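Local coordinates for heat shock protein 16 (Schizosaccharomyces pombe, PDB 3W1Z) that assembles into a 16-subunit oligomer and probably acts as a small heat shock protein chaperone that binds unfolded proteins, at residues B[28-39]-B[96-105]. Sequence-based numbering, arbitrary orientation.
Sequences NNQIPGELSPSI and RFGSFSRTIT
L35 and F100 form a single beta bridge where residues 28-39 run along strand 98-105, one of the two outermost strands of its sheet within this chain. L35 N gives a nearly straight hydrogen bond (169°) to S99 O, 3.2 Å away in the carbonyl plane; the return bond, S101 N to L35 O, is weak at 3.4 Å. Beside the bridge, E34 reaches over the strand with a straight side chain (chi2 -174°), and its OE2 accepts a weak hydrogen bond from S99 OG at 3.0 Å.

The L35 methyls lie against backbone carbonyl oxygens, CD2 3.4 Å from R96 O and CD1 near F97 O. Apolar packing flanks the bridge: L35 CB meets F100 CB, and P37 CD and CG pack on F100 CB and R102 CB. Further along, I39 CD1 touches I104 CG2 at 3.7 Å.

The R102 guanidinium lies under I39 CD1, which sits 3.3 Å above one face, off-centre; CG opposite the backbone N (chi1 -177°) and a bend at chi2 bring it there. P37 O approaches at the edge, 2.7 Å from R102 NH1. R102 NH2 bonds to Y23 O, and NH1 forms a salt bridge with E94 of a second subunit.

The loop thus joins the N-terminal region to the alpha-crystallin beta-sandwich through a short backbone link, whereas the arginine's charge, probably offset by that glutamate, ties the same contact to the subunit interface.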
loop_
_atom_site.group_PDB
_atom_site.type_symbol
_atom_site.label_atom_id
_atom_site.label_comp_id
_atom_site.label_asym_id
_atom_site.label_seq_id
_atom_site.Cartn_x
_atom_site.Cartn_y
_atom_site.Cartn_z
ATOM N N ASN B 28 -7.512 4.915 19.594
ATOM C CA ASN B 28 -8.334 5.447 20.675
ATOM C C ASN B 28 -7.726 6.673 21.347
ATOM O O ASN B 28 -6.701 6.565 22.019
ATOM C CB ASN B 28 -8.578 4.375 21.740
ATOM C CG ASN B 28 -9.495 3.268 21.262
ATOM O OD1 ASN B 28 -9.062 2.335 20.588
ATOM N ND2 ASN B 28 -10.770 3.359 21.626
ATOM N N ASN B 29 -8.366 7.826 21.158
ATOM C CA ASN B 29 -8.105 9.028 21.956
ATOM C C ASN B 29 -6.625 9.347 22.197
ATOM O O ASN B 29 -6.222 9.643 23.322
ATOM C CB ASN B 29 -8.854 8.933 23.293
ATOM C CG ASN B 29 -8.894 10.255 24.041
ATOM O OD1 ASN B 29 -8.766 11.325 23.447
ATOM N ND2 ASN B 29 -9.062 10.182 25.357
ATOM N N GLN B 30 -5.807 9.267 21.153
ATOM C CA GLN B 30 -4.382 9.534 21.325
ATOM C C GLN B 30 -4.131 11.023 21.549
ATOM O O GLN B 30 -4.757 11.873 20.917
ATOM C CB GLN B 30 -3.560 8.994 20.152
ATOM C CG GLN B 30 -2.046 9.006 20.382
ATOM C CD GLN B 30 -1.579 8.012 21.441
ATOM O OE1 GLN B 30 -2.382 7.341 22.090
ATOM N NE2 GLN B 30 -0.264 7.915 21.613
ATOM N N ILE B 31 -3.215 11.324 22.463
ATOM C CA ILE B 31 -3.020 12.689 22.950
ATOM C C ILE B 31 -2.469 13.681 21.907
ATOM O O ILE B 31 -3.003 14.787 21.781
ATOM C CB ILE B 31 -2.245 12.729 24.296
ATOM C CG1 ILE B 31 -3.109 12.147 25.420
ATOM C CG2 ILE B 31 -1.856 14.150 24.655
ATOM C CD1 ILE B 31 -3.149 10.626 25.487
ATOM N N PRO B 32 -1.420 13.305 21.148
ATOM C CA PRO B 32 -0.435 12.214 21.217
ATOM C C PRO B 32 0.635 12.408 22.293
ATOM O O PRO B 32 1.334 11.457 22.643
ATOM C CB PRO B 32 0.206 12.244 19.833
ATOM C CG PRO B 32 0.113 13.658 19.424
ATOM C CD PRO B 32 -1.223 14.120 19.934
ATOM N N GLY B 33 0.767 13.633 22.796
ATOM C CA GLY B 33 1.902 14.022 23.617
ATOM C C GLY B 33 2.094 13.296 24.938
ATOM O O GLY B 33 3.076 13.540 25.640
ATOM N N GLU B 34 1.165 12.414 25.289
ATOM C CA GLU B 34 1.288 11.647 26.526
ATOM C C GLU B 34 1.933 10.279 26.327
ATOM O O GLU B 34 2.317 9.910 25.216
ATOM C CB GLU B 34 -0.074 11.480 27.200
ATOM C CG GLU B 34 -0.585 12.725 27.897
ATOM C CD GLU B 34 -1.863 12.464 28.662
ATOM O OE1 GLU B 34 -2.394 11.339 28.552
ATOM O OE2 GLU B 34 -2.335 13.373 29.374
ATOM N N LEU B 35 2.038 9.534 27.423
ATOM C CA LEU B 35 2.648 8.212 27.423
ATOM C C LEU B 35 1.560 7.146 27.383
ATOM O O LEU B 35 0.521 7.289 28.026
ATOM C CB LEU B 35 3.507 8.022 28.680
ATOM C CG LEU B 35 4.885 8.687 28.810
ATOM C CD1 LEU B 35 4.828 10.204 28.670
ATOM C CD2 LEU B 35 5.515 8.309 30.143
ATOM N N SER B 36 1.792 6.079 26.624
ATOM C CA SER B 36 0.824 4.992 26.539
ATOM C C SER B 36 1.375 3.705 27.146
ATOM O O SER B 36 2.244 3.060 26.562
ATOM C CB SER B 36 0.409 4.756 25.085
ATOM O OG SER B 36 -0.574 3.739 24.993
ATOM N N PRO B 37 0.861 3.327 28.326
ATOM C CA PRO B 37 1.292 2.121 29.045
ATOM C C PRO B 37 1.004 0.828 28.282
ATOM O O PRO B 37 -0.004 0.731 27.582
ATOM C CB PRO B 37 0.471 2.174 30.341
ATOM C CG PRO B 37 -0.670 3.095 30.049
ATOM C CD PRO B 37 -0.127 4.103 29.093
ATOM N N SER B 38 1.894 -0.152 28.421
ATOM C CA SER B 38 1.733 -1.445 27.763
ATOM C C SER B 38 0.666 -2.283 28.454
ATOM O O SER B 38 0.630 -2.366 29.682
ATOM C CB SER B 38 3.059 -2.207 27.742
ATOM O OG SER B 38 4.004 -1.562 26.906
ATOM N N ILE B 39 -0.203 -2.907 27.665
ATOM C CA ILE B 39 -1.300 -3.687 28.226
ATOM C C ILE B 39 -1.453 -5.082 27.624
ATOM O O ILE B 39 -1.103 -5.325 26.468
ATOM C CB ILE B 39 -2.658 -2.953 28.098
ATOM C CG1 ILE B 39 -3.086 -2.860 26.633
ATOM C CG2 ILE B 39 -2.595 -1.573 28.740
ATOM C CD1 ILE B 39 -4.475 -2.298 26.442
ATOM N N ARG B 96 10.841 7.002 30.831
ATOM C CA ARG B 96 10.005 8.060 30.284
ATOM C C ARG B 96 9.006 8.531 31.332
ATOM O O ARG B 96 8.322 7.720 31.955
ATOM C CB ARG B 96 9.272 7.573 29.031
ATOM C CG ARG B 96 10.200 7.086 27.930
ATOM C CD ARG B 96 11.064 8.217 27.391
ATOM N NE ARG B 96 12.144 7.723 26.542
ATOM C CZ ARG B 96 13.414 7.623 26.927
ATOM N NH1 ARG B 96 13.770 7.993 28.149
ATOM N NH2 ARG B 96 14.329 7.159 26.087
ATOM N N PHE B 97 8.928 9.844 31.527
ATOM C CA PHE B 97 8.065 10.409 32.557
ATOM C C PHE B 97 7.032 11.376 31.991
ATOM O O PHE B 97 7.235 11.979 30.936
ATOM C CB PHE B 97 8.903 11.112 33.627
ATOM C CG PHE B 97 9.877 10.210 34.322
ATOM C CD1 PHE B 97 9.455 9.371 35.341
ATOM C CD2 PHE B 97 11.213 10.198 33.960
ATOM C CE1 PHE B 97 10.347 8.539 35.986
ATOM C CE2 PHE B 97 12.112 9.368 34.603
ATOM C CZ PHE B 97 11.678 8.536 35.617
ATOM N N GLY B 98 5.917 11.512 32.701
ATOM C CA GLY B 98 4.864 12.422 32.298
ATOM C C GLY B 98 3.501 11.895 32.693
ATOM O O GLY B 98 3.389 10.988 33.518
ATOM N N SER B 99 2.460 12.467 32.100
ATOM C CA SER B 99 1.105 11.984 32.312
ATOM C C SER B 99 0.802 10.872 31.318
ATOM O O SER B 99 1.231 10.928 30.166
ATOM C CB SER B 99 0.101 13.125 32.148
ATOM O OG SER B 99 0.265 13.768 30.896
ATOM N N PHE B 100 0.073 9.856 31.766
ATOM C CA PHE B 100 -0.315 8.764 30.885
ATOM C C PHE B 100 -1.829 8.622 30.803
ATOM O O PHE B 100 -2.538 8.844 31.785
ATOM C CB PHE B 100 0.323 7.442 31.332
ATOM C CG PHE B 100 -0.169 6.940 32.664
ATOM C CD1 PHE B 100 0.495 7.275 33.833
ATOM C CD2 PHE B 100 -1.284 6.118 32.746
ATOM C CE1 PHE B 100 0.051 6.809 35.058
ATOM C CE2 PHE B 100 -1.735 5.654 33.967
ATOM C CZ PHE B 100 -1.066 5.998 35.124
ATOM N N SER B 101 -2.319 8.269 29.620
ATOM C CA SER B 101 -3.719 7.913 29.449
ATOM C C SER B 101 -3.846 6.794 28.423
ATOM O O SER B 101 -3.227 6.839 27.360
ATOM C CB SER B 101 -4.544 9.128 29.020
ATOM O OG SER B 101 -5.930 8.898 29.210
ATOM N N ARG B 102 -4.647 5.788 28.753
ATOM C CA ARG B 102 -4.893 4.673 27.853
ATOM C C ARG B 102 -6.380 4.355 27.836
ATOM O O ARG B 102 -6.967 4.020 28.866
ATOM C CB ARG B 102 -4.094 3.442 28.287
ATOM C CG ARG B 102 -4.224 2.244 27.352
ATOM C CD ARG B 102 -3.582 2.516 25.998
ATOM N NE ARG B 102 -3.738 1.391 25.080
ATOM C CZ ARG B 102 -2.809 0.467 24.858
ATOM N NH1 ARG B 102 -1.643 0.530 25.485
ATOM N NH2 ARG B 102 -3.044 -0.519 24.004
ATOM N N THR B 103 -6.988 4.469 26.662
ATOM C CA THR B 103 -8.400 4.155 26.507
ATOM C C THR B 103 -8.570 2.970 25.570
ATOM O O THR B 103 -8.026 2.958 24.468
ATOM C CB THR B 103 -9.191 5.349 25.944
ATOM O OG1 THR B 103 -8.934 6.516 26.734
ATOM C CG2 THR B 103 -10.682 5.050 25.957
ATOM N N ILE B 104 -9.312 1.964 26.016
ATOM C CA ILE B 104 -9.660 0.853 25.143
ATOM C C ILE B 104 -11.169 0.653 25.104
ATOM O O ILE B 104 -11.847 0.748 26.127
ATOM C CB ILE B 104 -8.964 -0.466 25.555
ATOM C CG1 ILE B 104 -9.313 -0.843 26.996
ATOM C CG2 ILE B 104 -7.457 -0.353 25.380
ATOM C CD1 ILE B 104 -8.770 -2.194 27.420
ATOM N N THR B 105 -11.695 0.398 23.914
ATOM C CA THR B 105 -13.106 0.085 23.770
ATOM C C THR B 105 -13.280 -1.408 23.993
ATOM O O THR B 105 -12.725 -2.213 23.257
ATOM C CB THR B 105 -13.621 0.447 22.367
ATOM O OG1 THR B 105 -13.389 1.837 22.110
ATOM C CG2 THR B 105 -15.108 0.155 22.254
#